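Local structure of putative oxidoreductase molybdopterin-binding subunit (Sulfolobus tokodaii, 4ZOH) at residues V37-P42 with K71-V76; H43-V48 with E101-D106; S184-H189 with S217-H222; V378-G383 with P564-G569; V560-T565 with K660-T665. The protein probably serves as the molybdopterin-binding subunit of a molybdenum hydroxylase of the aldehyde oxidase and xanthine dehydrogenase family, where it carries a pterin cytosine dinucleotide. One frame throughout, in Å; residues are numbered along the deposited sequence.

Contacts 1 and 2 adjoin in the hammerhead region at the chain's periphery, their segments alternating in sequence and both reaching the three-stranded sheet of 72-73, 44-48 and 100-104. Contact 1 is buried and joins turns by apolar and CH...O contacts. Contact 2 is regular strand pairing, with a face of charged side chains open to solvent. Contact 3, buried and nearest the chain's centre, lies close to molybdenum and relies on neutral hydrogen bonds plus one lysine. Contacts 4 and 5 share Pro564 and Thr565 across the chain's centre from contacts 1 and 2. Both are partly buried, but contact 4 is organised round a carboxylate, whereas contact 5 packs prolines, an amide and an imidazole.

Contact 1: V37-P42 with K71-V76; sequences VRSKYP and KETTYV
A chi1 of -174° in Ser39 and of -178° in Thr73 sets each hydroxyl opposite its own backbone nitrogen, and the two small side chains meet with Ser39 CB 3.1 Å from Thr73 OG1. The hydroxyl of Ser39 does not bond across the contact. It turns back on its own segment and donates to Tyr41 O at 2.7 Å, in the carbonyl plane and on a lone pair, which ties the turn together. Thr73 OG1 has its partner in Gln78. With an alanine in place of Ser39, Tyr41 O would probably lose this donor and the backbone of the 39-42 turn would be freer to shift. Beyond the serine, Val76 covers the turn: its CA sends a CH...O contact to Ser39 O at 3.4 Å. The branch beside its backbone nitrogen, CG2, lies alongside the ring of Pro42, 3.6 Å from CD. A compact branched residue and a rigid ring suit this close apolar fit. No hydrogen bond passes directly between the segments. The contact thus joins the turn after strand 32-38 to the one after strand 72-73, two strands of different sheets, within the a/b hammerhead domain of the aldehyde oxidase and xanthine dehydrogenase family.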
# COMPACT_ATOMS: atom_id res chain seq x y z
N VAL A 37 -18.34 17.80 7.80
CA VAL A 37 -19.64 18.43 8.08
C VAL A 37 -19.71 19.63 7.16
O VAL A 37 -18.71 20.36 7.00
CB VAL A 37 -19.78 18.89 9.57
CG1 VAL A 37 -21.19 19.47 9.87
CG2 VAL A 37 -19.48 17.73 10.54
N ARG A 38 -20.85 19.80 6.50
CA ARG A 38 -21.02 20.91 5.49
C ARG A 38 -22.17 21.88 5.86
O ARG A 38 -23.12 21.46 6.56
CB ARG A 38 -21.30 20.31 4.11
CG ARG A 38 -20.05 19.64 3.54
CD ARG A 38 -20.42 18.74 2.35
NE ARG A 38 -19.32 17.88 1.98
CZ ARG A 38 -18.22 18.22 1.35
NH1 ARG A 38 -18.02 19.45 0.92
NH2 ARG A 38 -17.30 17.28 1.09
N SER A 39 -22.05 23.14 5.43
CA SER A 39 -23.08 24.15 5.74
C SER A 39 -24.42 23.70 5.19
O SER A 39 -24.53 23.27 4.00
CB SER A 39 -22.72 25.51 5.18
OG SER A 39 -23.70 26.44 5.65
N LYS A 40 -25.43 23.74 6.05
CA LYS A 40 -26.79 23.59 5.53
C LYS A 40 -27.40 24.93 5.12
O LYS A 40 -28.50 24.97 4.62
CB LYS A 40 -27.68 22.82 6.47
CG LYS A 40 -27.97 23.62 7.73
CD LYS A 40 -29.34 23.25 8.29
CE LYS A 40 -29.26 22.59 9.65
NZ LYS A 40 -30.53 21.86 9.97
N TYR A 41 -26.65 26.03 5.25
CA TYR A 41 -27.17 27.36 4.86
C TYR A 41 -26.29 28.07 3.85
O TYR A 41 -25.07 27.85 3.83
CB TYR A 41 -27.31 28.26 6.10
CG TYR A 41 -28.41 27.81 7.05
CD1 TYR A 41 -29.76 27.89 6.67
CD2 TYR A 41 -28.11 27.32 8.35
CE1 TYR A 41 -30.76 27.48 7.55
CE2 TYR A 41 -29.11 26.91 9.23
CZ TYR A 41 -30.43 27.02 8.83
OH TYR A 41 -31.44 26.61 9.66
N PRO A 42 -26.91 28.91 2.98
CA PRO A 42 -26.14 29.66 1.99
C PRO A 42 -25.19 30.70 2.56
O PRO A 42 -24.13 31.01 1.95
CB PRO A 42 -27.23 30.34 1.12
CG PRO A 42 -28.51 30.17 1.89
CD PRO A 42 -28.37 28.96 2.74
N LYS A 71 -15.51 31.24 11.07
CA LYS A 71 -16.63 32.12 11.58
C LYS A 71 -17.82 32.27 10.66
O LYS A 71 -18.97 32.53 11.13
CB LYS A 71 -16.18 33.55 11.81
CG LYS A 71 -14.70 33.80 11.89
CD LYS A 71 -14.24 33.76 13.32
CE LYS A 71 -12.95 34.57 13.43
NZ LYS A 71 -12.24 34.05 14.62
N GLU A 72 -17.57 32.16 9.35
CA GLU A 72 -18.60 32.50 8.38
C GLU A 72 -18.58 31.56 7.16
O GLU A 72 -17.58 31.53 6.41
CB GLU A 72 -18.44 33.97 7.96
CG GLU A 72 -19.66 34.58 7.22
CD GLU A 72 -19.36 36.02 6.77
OE1 GLU A 72 -18.54 36.70 7.44
OE2 GLU A 72 -19.90 36.48 5.72
N THR A 73 -19.69 30.85 6.98
CA THR A 73 -19.89 29.99 5.83
C THR A 73 -20.67 30.71 4.72
O THR A 73 -21.71 31.32 5.02
CB THR A 73 -20.57 28.67 6.20
OG1 THR A 73 -20.69 27.88 5.00
CG2 THR A 73 -21.92 28.87 6.82
N THR A 74 -20.20 30.56 3.47
CA THR A 74 -20.70 31.21 2.29
C THR A 74 -21.43 30.39 1.19
O THR A 74 -21.71 30.97 0.12
CB THR A 74 -19.62 32.01 1.62
OG1 THR A 74 -18.46 31.18 1.45
CG2 THR A 74 -19.23 33.25 2.49
N TYR A 75 -21.76 29.11 1.44
CA TYR A 75 -22.55 28.28 0.49
C TYR A 75 -22.95 27.01 1.15
O TYR A 75 -22.17 26.44 1.93
CB TYR A 75 -21.77 28.00 -0.84
CG TYR A 75 -20.43 27.31 -0.76
CD1 TYR A 75 -20.31 25.93 -1.01
CD2 TYR A 75 -19.26 28.01 -0.40
CE1 TYR A 75 -19.08 25.29 -0.95
CE2 TYR A 75 -18.04 27.37 -0.32
CZ TYR A 75 -17.95 25.98 -0.62
OH TYR A 75 -16.72 25.32 -0.58
N VAL A 76 -24.18 26.57 0.90
CA VAL A 76 -24.59 25.19 1.19
C VAL A 76 -23.55 24.24 0.54
O VAL A 76 -23.11 24.46 -0.63
CB VAL A 76 -25.96 24.92 0.67
CG1 VAL A 76 -26.49 23.53 1.07
CG2 VAL A 76 -26.88 26.02 1.18

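Contact 2: H43-V48 with E101-D106; sequences HARIKV and EYEELD
Strands 44-48 and 100-104 pair antiparallel in the small three-stranded sheet of the hammerhead domain, where 44-48 is the central strand; Arg45 with Glu103 and Lys47 with Glu101 are the hydrogen-bonded pairs. Each pair exchanges two backbone bonds, the shortest from Glu101 N to Lys47 O at 2.6 Å. Ala44 with Glu104 and Ile46 with Tyr102 are the non-hydrogen-bonded pairs, and their side chains share one face. There Ile46 CG2 approaches the Tyr102 ring, 3.7 Å from CD1, while Ala44 CB lies at the ring's edge. The tyrosine suits this half-covered position because its ring packs on the aliphatic groups while OH reaches Lys40 N. Past the strand ends, His43 is held from several sides. Its ND1 donates to Asp106 O at 2.8 Å, with the acceptor 16° out of the ring plane, and NE2 bonds Glu72. Leu105 CD1 lies over one face of the imidazole in a CH-pi contact, 3.9 Å from the centroid. The same methyl also sits over a face of the Arg45 guanidinium, so one leucine spans two flat polar groups. On the face carrying Arg45, Lys47, Glu101 and Glu103, each basic side chain of one strand faces an acidic one of the other, their charged atoms not in contact. Water 1, in the plane of the guanidinium, accepts from Arg45 NH1 at 2.7 Å and donates to Glu103 OE1 at 2.5 Å.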
# COMPACT_ATOMS: atom_id res chain seq x y z
N HIS A 43 -25.58 31.29 3.70
CA HIS A 43 -24.78 32.36 4.34
C HIS A 43 -25.12 32.45 5.82
O HIS A 43 -26.27 32.67 6.20
CB HIS A 43 -24.98 33.73 3.70
CG HIS A 43 -23.87 34.71 3.98
ND1 HIS A 43 -23.96 36.06 3.67
CD2 HIS A 43 -22.67 34.55 4.57
CE1 HIS A 43 -22.83 36.67 3.98
NE2 HIS A 43 -22.02 35.77 4.54
N ALA A 44 -24.12 32.21 6.66
CA ALA A 44 -24.33 32.08 8.11
C ALA A 44 -23.05 32.30 8.86
O ALA A 44 -21.93 32.00 8.34
CB ALA A 44 -24.94 30.75 8.52
N ARG A 45 -23.21 32.85 10.06
CA ARG A 45 -22.13 32.76 11.05
C ARG A 45 -22.23 31.44 11.72
O ARG A 45 -23.33 30.91 11.89
CB ARG A 45 -22.10 33.95 12.04
CG ARG A 45 -21.38 35.07 11.34
CD ARG A 45 -21.01 36.19 12.27
NE ARG A 45 -20.58 37.34 11.48
CZ ARG A 45 -21.38 38.30 11.02
NH1 ARG A 45 -22.72 38.29 11.24
NH2 ARG A 45 -20.82 39.28 10.30
N ILE A 46 -21.06 30.88 12.04
CA ILE A 46 -21.01 29.54 12.62
C ILE A 46 -20.15 29.42 13.89
O ILE A 46 -19.09 30.04 13.99
CB ILE A 46 -20.49 28.48 11.57
CG1 ILE A 46 -19.27 29.01 10.81
CG2 ILE A 46 -21.65 28.02 10.64
CD1 ILE A 46 -18.28 27.91 10.41
N LYS A 47 -20.59 28.56 14.80
CA LYS A 47 -19.78 28.08 15.95
C LYS A 47 -19.94 26.60 15.97
O LYS A 47 -21.06 26.08 15.90
CB LYS A 47 -20.26 28.60 17.32
CG LYS A 47 -19.58 29.88 17.76
CD LYS A 47 -19.76 30.13 19.27
CE LYS A 47 -18.50 29.74 20.06
NZ LYS A 47 -18.73 29.58 21.53
N VAL A 48 -18.80 25.94 16.02
CA VAL A 48 -18.78 24.51 16.03
C VAL A 48 -18.05 24.10 17.28
O VAL A 48 -16.94 24.57 17.51
CB VAL A 48 -18.00 23.91 14.83
CG1 VAL A 48 -18.33 22.46 14.75
CG2 VAL A 48 -18.32 24.60 13.53
N GLU A 101 -23.59 25.88 15.62
CA GLU A 101 -24.50 26.94 15.90
C GLU A 101 -24.44 27.92 14.72
O GLU A 101 -23.37 28.50 14.38
CB GLU A 101 -24.23 27.56 17.30
CG GLU A 101 -24.59 29.06 17.42
CD GLU A 101 -23.88 29.81 18.58
OE1 GLU A 101 -23.30 30.91 18.32
OE2 GLU A 101 -23.90 29.31 19.73
N TYR A 102 -25.61 28.08 14.08
CA TYR A 102 -25.77 28.97 12.93
C TYR A 102 -26.48 30.31 13.24
O TYR A 102 -27.48 30.32 13.90
CB TYR A 102 -26.61 28.26 11.86
CG TYR A 102 -26.05 27.00 11.17
CD1 TYR A 102 -25.18 27.11 10.08
CD2 TYR A 102 -26.51 25.72 11.52
CE1 TYR A 102 -24.75 25.95 9.38
CE2 TYR A 102 -26.08 24.58 10.85
CZ TYR A 102 -25.20 24.72 9.77
OH TYR A 102 -24.80 23.61 9.07
N GLU A 103 -25.94 31.39 12.73
CA GLU A 103 -26.68 32.66 12.61
C GLU A 103 -26.91 32.99 11.14
O GLU A 103 -25.99 33.42 10.46
CB GLU A 103 -25.88 33.79 13.29
CG GLU A 103 -25.83 33.58 14.80
CD GLU A 103 -24.75 34.41 15.49
OE1 GLU A 103 -24.19 35.41 14.92
OE2 GLU A 103 -24.52 34.04 16.66
N GLU A 104 -28.13 32.74 10.66
CA GLU A 104 -28.46 32.89 9.26
C GLU A 104 -28.31 34.33 8.88
O GLU A 104 -28.84 35.17 9.57
CB GLU A 104 -29.87 32.47 8.99
CG GLU A 104 -30.04 31.00 8.76
CD GLU A 104 -31.50 30.68 8.83
OE1 GLU A 104 -32.15 30.47 7.77
OE2 GLU A 104 -32.01 30.72 9.97
N LEU A 105 -27.49 34.58 7.85
CA LEU A 105 -27.33 35.88 7.25
C LEU A 105 -28.05 35.94 5.93
O LEU A 105 -28.57 34.92 5.41
CB LEU A 105 -25.87 36.22 7.03
CG LEU A 105 -25.06 35.99 8.29
CD1 LEU A 105 -23.58 36.05 7.95
CD2 LEU A 105 -25.45 37.05 9.35
N ASP A 106 -28.10 37.16 5.42
CA ASP A 106 -28.71 37.38 4.13
C ASP A 106 -27.70 36.92 3.05
O ASP A 106 -26.47 37.09 3.18
CB ASP A 106 -29.15 38.87 3.96
CG ASP A 106 -30.13 39.09 2.76
OD1 ASP A 106 -30.84 38.14 2.33
OD2 ASP A 106 -30.18 40.22 2.23
O HOH W 1 -24.42 37.11 13.04

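Contact 3: S184-H189 with S217-H222; sequences STQSAH and SKIIAH
Lys218 NZ is gripped by three oxygens: it donates to Ser184 OG at 2.8 Å and is also bonded to the backbone carbonyls of Glu166 and Gly213. An extended lysine chain carries the ammonium group along the Ser184 backbone, with CD passing 3.3 Å from Ser184 O. Ser184 OG in turn bonds the Glu166 carboxylate, which probably helps balance the buried charge. Gln186 answers the backbone of Lys218 twice. Its N donates to Lys218 O at 3.0 Å, from well above the carbonyl plane, and its OE1 accepts from Lys218 N at 3.1 Å. These buried loops belong to the molybdopterin-binding part of the fold, one leading into helix 188-199, N-capped by Ser187, the other into helix 223-235; the side chain of Ile219 comes within about 5 Å of the molybdenum. The amide of Gln186 passes obliquely by Ile219, NE2 lying 3.3 Å from CG1 while bonding Thr481 O. With a leucine in place of Gln186, Lys218 N and Thr481 O would probably both be left without their mates, and the Ile219 loop would be less firmly placed. Nearby, Thr185 OG1 donates to water 3, which passes a hydrogen bond on to Ile220 O at 2.9 Å.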
# COMPACT_ATOMS: atom_id res chain seq x y z
N SER A 184 -7.27 11.81 -6.07
CA SER A 184 -7.94 11.74 -7.34
C SER A 184 -7.84 13.14 -7.91
O SER A 184 -8.70 13.98 -7.68
CB SER A 184 -9.40 11.24 -7.20
OG SER A 184 -10.01 11.11 -8.49
N THR A 185 -6.73 13.42 -8.53
CA THR A 185 -6.46 14.78 -8.97
C THR A 185 -6.08 14.76 -10.46
O THR A 185 -5.78 13.67 -10.98
CB THR A 185 -5.30 15.40 -8.14
OG1 THR A 185 -5.15 16.76 -8.48
CG2 THR A 185 -3.98 14.68 -8.35
N GLN A 186 -6.02 15.94 -11.10
CA GLN A 186 -5.59 16.03 -12.53
C GLN A 186 -4.08 16.18 -12.75
O GLN A 186 -3.58 16.12 -13.87
CB GLN A 186 -6.37 17.10 -13.31
CG GLN A 186 -7.85 16.77 -13.36
CD GLN A 186 -8.67 17.74 -14.19
OE1 GLN A 186 -9.81 18.05 -13.83
NE2 GLN A 186 -8.10 18.24 -15.26
N SER A 187 -3.33 16.34 -11.65
CA SER A 187 -1.90 16.48 -11.77
C SER A 187 -1.27 16.30 -10.41
O SER A 187 -1.51 17.12 -9.54
CB SER A 187 -1.52 17.91 -12.25
OG SER A 187 -0.10 18.06 -12.34
N ALA A 188 -0.39 15.31 -10.28
CA ALA A 188 0.33 15.13 -8.99
C ALA A 188 1.27 16.37 -8.69
O ALA A 188 1.32 16.83 -7.58
CB ALA A 188 1.11 13.84 -8.98
N HIS A 189 1.92 16.91 -9.70
CA HIS A 189 2.96 17.90 -9.51
C HIS A 189 2.37 19.24 -9.13
O HIS A 189 2.92 19.91 -8.25
CB HIS A 189 3.83 17.98 -10.77
CG HIS A 189 4.20 16.62 -11.31
ND1 HIS A 189 5.25 15.88 -10.78
CD2 HIS A 189 3.68 15.87 -12.31
CE1 HIS A 189 5.35 14.73 -11.45
NE2 HIS A 189 4.41 14.70 -12.38
N SER A 217 -13.04 19.19 -13.03
CA SER A 217 -13.37 19.24 -11.63
C SER A 217 -12.25 18.95 -10.62
O SER A 217 -12.50 19.17 -9.43
CB SER A 217 -14.58 18.36 -11.35
OG SER A 217 -14.19 17.03 -11.25
N LYS A 218 -11.07 18.43 -11.06
CA LYS A 218 -9.99 17.97 -10.18
C LYS A 218 -8.65 18.70 -10.48
O LYS A 218 -7.54 18.26 -10.09
CB LYS A 218 -9.84 16.42 -10.22
CG LYS A 218 -11.07 15.66 -9.66
CD LYS A 218 -11.06 14.14 -9.95
CE LYS A 218 -12.38 13.52 -9.56
NZ LYS A 218 -12.32 12.01 -9.74
N ILE A 219 -8.74 19.79 -11.24
CA ILE A 219 -7.56 20.65 -11.42
C ILE A 219 -7.13 21.29 -10.08
O ILE A 219 -5.98 21.14 -9.64
CB ILE A 219 -7.82 21.79 -12.43
CG1 ILE A 219 -8.21 21.21 -13.79
CG2 ILE A 219 -6.57 22.71 -12.49
CD1 ILE A 219 -8.53 22.34 -14.82
N ILE A 220 -8.09 21.97 -9.43
CA ILE A 220 -7.79 22.72 -8.23
C ILE A 220 -7.58 21.74 -7.08
O ILE A 220 -8.03 20.57 -7.15
CB ILE A 220 -8.95 23.71 -7.90
CG1 ILE A 220 -10.26 23.00 -7.49
CG2 ILE A 220 -9.13 24.65 -9.09
CD1 ILE A 220 -11.33 23.97 -7.01
N ALA A 221 -6.90 22.21 -6.03
CA ALA A 221 -6.97 21.52 -4.73
C ALA A 221 -8.21 22.00 -4.07
O ALA A 221 -8.43 23.21 -3.97
CB ALA A 221 -5.74 21.86 -3.86
N HIS A 222 -9.01 21.07 -3.61
CA HIS A 222 -10.19 21.36 -2.98
C HIS A 222 -10.03 21.66 -1.48
O HIS A 222 -9.08 21.20 -0.89
CB HIS A 222 -11.10 20.16 -3.14
CG HIS A 222 -11.65 20.08 -4.52
ND1 HIS A 222 -12.87 20.61 -4.85
CD2 HIS A 222 -11.12 19.60 -5.67
CE1 HIS A 222 -13.11 20.42 -6.14
NE2 HIS A 222 -12.05 19.82 -6.67
O HOH W 2 -4.27 19.04 -10.31
O HOH W 3 -6.33 18.20 -6.75

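Contact 4: V378-G383 with P564-G569; sequences VTYDSG and PTTPYG
The Tyr380 ring meets Thr566 CG2 at its edge, CD1 lying 4.1 Å from that methyl, and has the carbonyl oxygen of Val378 over one face. The Tyr568 ring carries Thr566 O in plane at its edge, and the backbone of Ser382 and Gly383 comes to it obliquely, with Gly383 CA 3.2 Å from Tyr568 OH, which is hydrogen-bonded to Asn384 N. Glycine is required there: a CB would run into Tyr568 CE2 and also into the carbonyl oxygen of Ser382. The third flat group is the carboxylate of Asp381, and it carries the polar contact. On one face of its plane OD1 accepts twice from Thr566, from OG1 at 2.8 Å and from the backbone N at 3.0 Å. OD2 instead uses its syn lone pair for Thr565 OG1, at 2.7 Å. With chi1 at 54°, CG of Asp381 sits between its backbone nitrogen and carbonyl carbon, which carries the carboxylate to the threonine pair. Threonine suits both positions, giving a hydroxyl to the acid and, at Thr566, a methyl to the tyrosine. Waters 4 and 5 lie between Thr379 O and Pro564 O. Lys668 completes the group with a salt bridge to OD1 and also bonds Thr566 O and Ser382 O. Three donors from the threonines and this ammonium group fix the rotation of the carboxylate and would probably keep it ionised.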
# COMPACT_ATOMS: atom_id res chain seq x y z
N VAL A 378 -7.22 37.08 -30.30
CA VAL A 378 -6.82 35.64 -30.38
C VAL A 378 -6.28 35.34 -31.79
O VAL A 378 -6.98 35.52 -32.79
CB VAL A 378 -8.01 34.70 -30.12
CG1 VAL A 378 -7.51 33.27 -29.94
CG2 VAL A 378 -8.83 35.19 -28.95
N THR A 379 -5.06 34.88 -31.88
CA THR A 379 -4.54 34.43 -33.17
C THR A 379 -4.89 32.95 -33.47
O THR A 379 -4.43 32.02 -32.80
CB THR A 379 -3.04 34.65 -33.25
OG1 THR A 379 -2.81 36.07 -33.18
CG2 THR A 379 -2.44 34.13 -34.61
N TYR A 380 -5.74 32.78 -34.48
CA TYR A 380 -6.06 31.50 -35.01
C TYR A 380 -4.91 31.16 -35.93
O TYR A 380 -4.70 31.86 -36.94
CB TYR A 380 -7.34 31.59 -35.77
CG TYR A 380 -8.54 32.09 -35.02
CD1 TYR A 380 -8.69 31.96 -33.60
CD2 TYR A 380 -9.59 32.67 -35.73
CE1 TYR A 380 -9.82 32.46 -32.94
CE2 TYR A 380 -10.73 33.15 -35.08
CZ TYR A 380 -10.85 33.03 -33.70
OH TYR A 380 -12.02 33.50 -33.12
N ASP A 381 -4.16 30.10 -35.61
CA ASP A 381 -2.82 29.99 -36.20
C ASP A 381 -2.67 29.34 -37.56
O ASP A 381 -1.77 29.76 -38.34
CB ASP A 381 -1.84 29.31 -35.24
CG ASP A 381 -2.35 27.91 -34.72
OD1 ASP A 381 -3.55 27.53 -34.88
OD2 ASP A 381 -1.48 27.22 -34.11
N SER A 382 -3.45 28.30 -37.82
CA SER A 382 -3.22 27.51 -39.04
C SER A 382 -4.48 26.73 -39.36
O SER A 382 -5.31 26.48 -38.47
CB SER A 382 -2.00 26.59 -38.97
OG SER A 382 -2.37 25.51 -38.15
N GLY A 383 -4.63 26.45 -40.66
CA GLY A 383 -5.80 25.76 -41.20
C GLY A 383 -6.52 26.62 -42.21
O GLY A 383 -6.00 27.64 -42.67
N PRO A 564 -1.48 29.58 -27.66
CA PRO A 564 -2.30 28.37 -27.81
C PRO A 564 -2.59 28.07 -29.33
O PRO A 564 -2.88 28.99 -30.09
CB PRO A 564 -3.60 28.73 -27.07
CG PRO A 564 -3.27 29.90 -26.17
CD PRO A 564 -1.90 30.43 -26.52
N THR A 565 -2.44 26.82 -29.76
CA THR A 565 -2.79 26.38 -31.11
C THR A 565 -4.29 26.14 -31.21
O THR A 565 -4.93 25.68 -30.23
CB THR A 565 -1.99 25.14 -31.49
OG1 THR A 565 -2.07 24.92 -32.91
CG2 THR A 565 -2.46 23.86 -30.71
N THR A 566 -4.87 26.47 -32.37
CA THR A 566 -6.34 26.58 -32.48
C THR A 566 -6.97 25.56 -33.48
O THR A 566 -6.80 25.73 -34.69
CB THR A 566 -6.74 28.02 -32.91
OG1 THR A 566 -6.12 28.32 -34.19
CG2 THR A 566 -6.29 29.09 -31.81
N PRO A 567 -7.64 24.46 -32.98
CA PRO A 567 -8.39 23.61 -33.93
C PRO A 567 -9.71 24.27 -34.21
O PRO A 567 -10.08 25.21 -33.49
CB PRO A 567 -8.64 22.33 -33.13
CG PRO A 567 -8.77 22.82 -31.70
CD PRO A 567 -7.67 23.88 -31.61
N TYR A 568 -10.44 23.76 -35.19
CA TYR A 568 -11.73 24.31 -35.60
C TYR A 568 -12.50 23.18 -36.29
O TYR A 568 -11.91 22.18 -36.72
CB TYR A 568 -11.51 25.50 -36.60
CG TYR A 568 -10.67 25.11 -37.82
CD1 TYR A 568 -11.29 24.75 -39.04
CD2 TYR A 568 -9.27 25.03 -37.75
CE1 TYR A 568 -10.50 24.39 -40.15
CE2 TYR A 568 -8.49 24.65 -38.83
CZ TYR A 568 -9.12 24.31 -40.03
OH TYR A 568 -8.36 23.90 -41.09
N GLY A 569 -13.81 23.32 -36.40
CA GLY A 569 -14.54 22.39 -37.22
C GLY A 569 -15.97 22.74 -37.37
O GLY A 569 -16.39 23.80 -36.92
O HOH W 4 -4.09 31.23 -29.74
O HOH W 5 -2.37 30.69 -32.51

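Contact 5: V560-T565 with K660-T665; sequences VKQPPT and KSPHPT
No hydrogen bond passes directly between Gln562 and His663, although the amide lies against the imidazole: Gln562 OE1 is 3.3 Å from His663 CE1, with the two planes 68° apart. The loop 660-665 is shaped here by an ST turn, in which Ser661 OG accepts from His663 N at 3.2 Å. It packs on the loop linking strands 553-559 and 568-577, and the Ser661 side chain is about 8 Å from the pterin cytosine dinucleotide. Ser661 OG also bonds Ser667 O, and its CB faces the other loop, 3.1 Å from OG1 of Thr565, whose hydroxyl is engaged by Asp381. The bend of Gln562 at chi2, 81°, folds its chain so that the aliphatic part lies on Pro662 while the amide reaches the histidine. CG of Gln562 and CG of Pro662 are 3.6 Å apart, the two side chains running past each other in opposite directions. Prolines suit such irregular loops, since they stiffen the backbone and offer apolar ring surface. The imidazole is held at ND1 by Tyr558 OH. Water 6 bridges the loops, donating to Pro563 O at 2.9 Å and hydrogen-bonded to His663 NE2, while Val560 CG1 packs obliquely near the ring, 4.1 Å from His663 CE1.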
# COMPACT_ATOMS: atom_id res chain seq x y z
N VAL A 560 6.95 26.19 -23.60
CA VAL A 560 5.98 26.54 -24.67
C VAL A 560 6.16 28.04 -25.04
O VAL A 560 5.73 28.91 -24.30
CB VAL A 560 4.53 26.24 -24.24
CG1 VAL A 560 3.50 26.76 -25.27
CG2 VAL A 560 4.36 24.73 -23.95
N LYS A 561 6.79 28.29 -26.19
CA LYS A 561 6.99 29.66 -26.68
C LYS A 561 5.82 30.19 -27.51
O LYS A 561 5.61 31.37 -27.56
CB LYS A 561 8.33 29.77 -27.42
CG LYS A 561 9.49 29.77 -26.45
CD LYS A 561 10.72 29.08 -27.04
CE LYS A 561 12.00 29.86 -26.74
NZ LYS A 561 13.12 29.32 -27.57
N GLN A 562 5.01 29.31 -28.10
CA GLN A 562 3.97 29.74 -29.03
C GLN A 562 2.70 30.00 -28.27
O GLN A 562 2.50 29.49 -27.18
CB GLN A 562 3.74 28.69 -30.14
CG GLN A 562 4.99 28.20 -30.86
CD GLN A 562 5.73 27.11 -30.08
OE1 GLN A 562 5.55 26.91 -28.83
NE2 GLN A 562 6.58 26.41 -30.79
N PRO A 563 1.82 30.83 -28.85
CA PRO A 563 0.57 30.93 -28.16
C PRO A 563 -0.34 29.65 -28.36
O PRO A 563 0.03 28.70 -29.10
CB PRO A 563 -0.02 32.20 -28.77
CG PRO A 563 0.48 32.22 -30.17
CD PRO A 563 1.87 31.68 -30.06
N PRO A 564 -1.48 29.58 -27.66
CA PRO A 564 -2.30 28.37 -27.81
C PRO A 564 -2.59 28.07 -29.33
O PRO A 564 -2.88 28.99 -30.09
CB PRO A 564 -3.60 28.73 -27.07
CG PRO A 564 -3.27 29.90 -26.17
CD PRO A 564 -1.90 30.43 -26.52
N THR A 565 -2.44 26.82 -29.76
CA THR A 565 -2.79 26.38 -31.11
C THR A 565 -4.29 26.14 -31.21
O THR A 565 -4.93 25.68 -30.23
CB THR A 565 -1.99 25.14 -31.49
OG1 THR A 565 -2.07 24.92 -32.91
CG2 THR A 565 -2.46 23.86 -30.71
N LYS A 660 -1.58 22.32 -39.17
CA LYS A 660 -0.79 21.78 -38.04
C LYS A 660 -0.40 22.88 -37.04
O LYS A 660 -0.41 24.09 -37.36
CB LYS A 660 0.47 21.06 -38.52
CG LYS A 660 0.22 19.85 -39.43
CD LYS A 660 1.49 19.43 -40.15
CE LYS A 660 2.68 19.22 -39.23
NZ LYS A 660 4.00 19.18 -39.94
N SER A 661 -0.08 22.46 -35.82
CA SER A 661 0.33 23.38 -34.78
C SER A 661 1.81 23.68 -35.04
O SER A 661 2.45 22.96 -35.81
CB SER A 661 0.12 22.73 -33.40
OG SER A 661 1.16 21.81 -33.20
N PRO A 662 2.38 24.72 -34.40
CA PRO A 662 3.86 24.86 -34.59
C PRO A 662 4.70 23.85 -33.76
O PRO A 662 5.93 23.83 -33.87
CB PRO A 662 4.16 26.30 -34.16
CG PRO A 662 2.93 26.77 -33.39
CD PRO A 662 1.76 25.90 -33.77
N HIS A 663 4.07 23.02 -32.94
CA HIS A 663 4.82 22.14 -32.02
C HIS A 663 5.40 20.93 -32.76
O HIS A 663 4.88 20.52 -33.81
CB HIS A 663 3.88 21.69 -30.88
CG HIS A 663 3.26 22.85 -30.14
ND1 HIS A 663 4.00 23.70 -29.33
CD2 HIS A 663 2.00 23.33 -30.14
CE1 HIS A 663 3.19 24.62 -28.81
NE2 HIS A 663 1.97 24.43 -29.30
N PRO A 664 6.46 20.33 -32.20
CA PRO A 664 7.10 19.19 -32.86
C PRO A 664 6.15 18.01 -33.16
O PRO A 664 6.46 17.20 -34.01
CB PRO A 664 8.20 18.73 -31.86
CG PRO A 664 8.49 19.94 -31.04
CD PRO A 664 7.23 20.81 -31.04
N THR A 665 5.01 17.93 -32.51
CA THR A 665 4.07 16.85 -32.83
C THR A 665 3.20 17.26 -34.03
O THR A 665 2.61 16.38 -34.64
CB THR A 665 3.15 16.49 -31.65
OG1 THR A 665 2.39 17.65 -31.30
CG2 THR A 665 3.99 16.03 -30.46
O HOH W 6 0.27 25.85 -28.38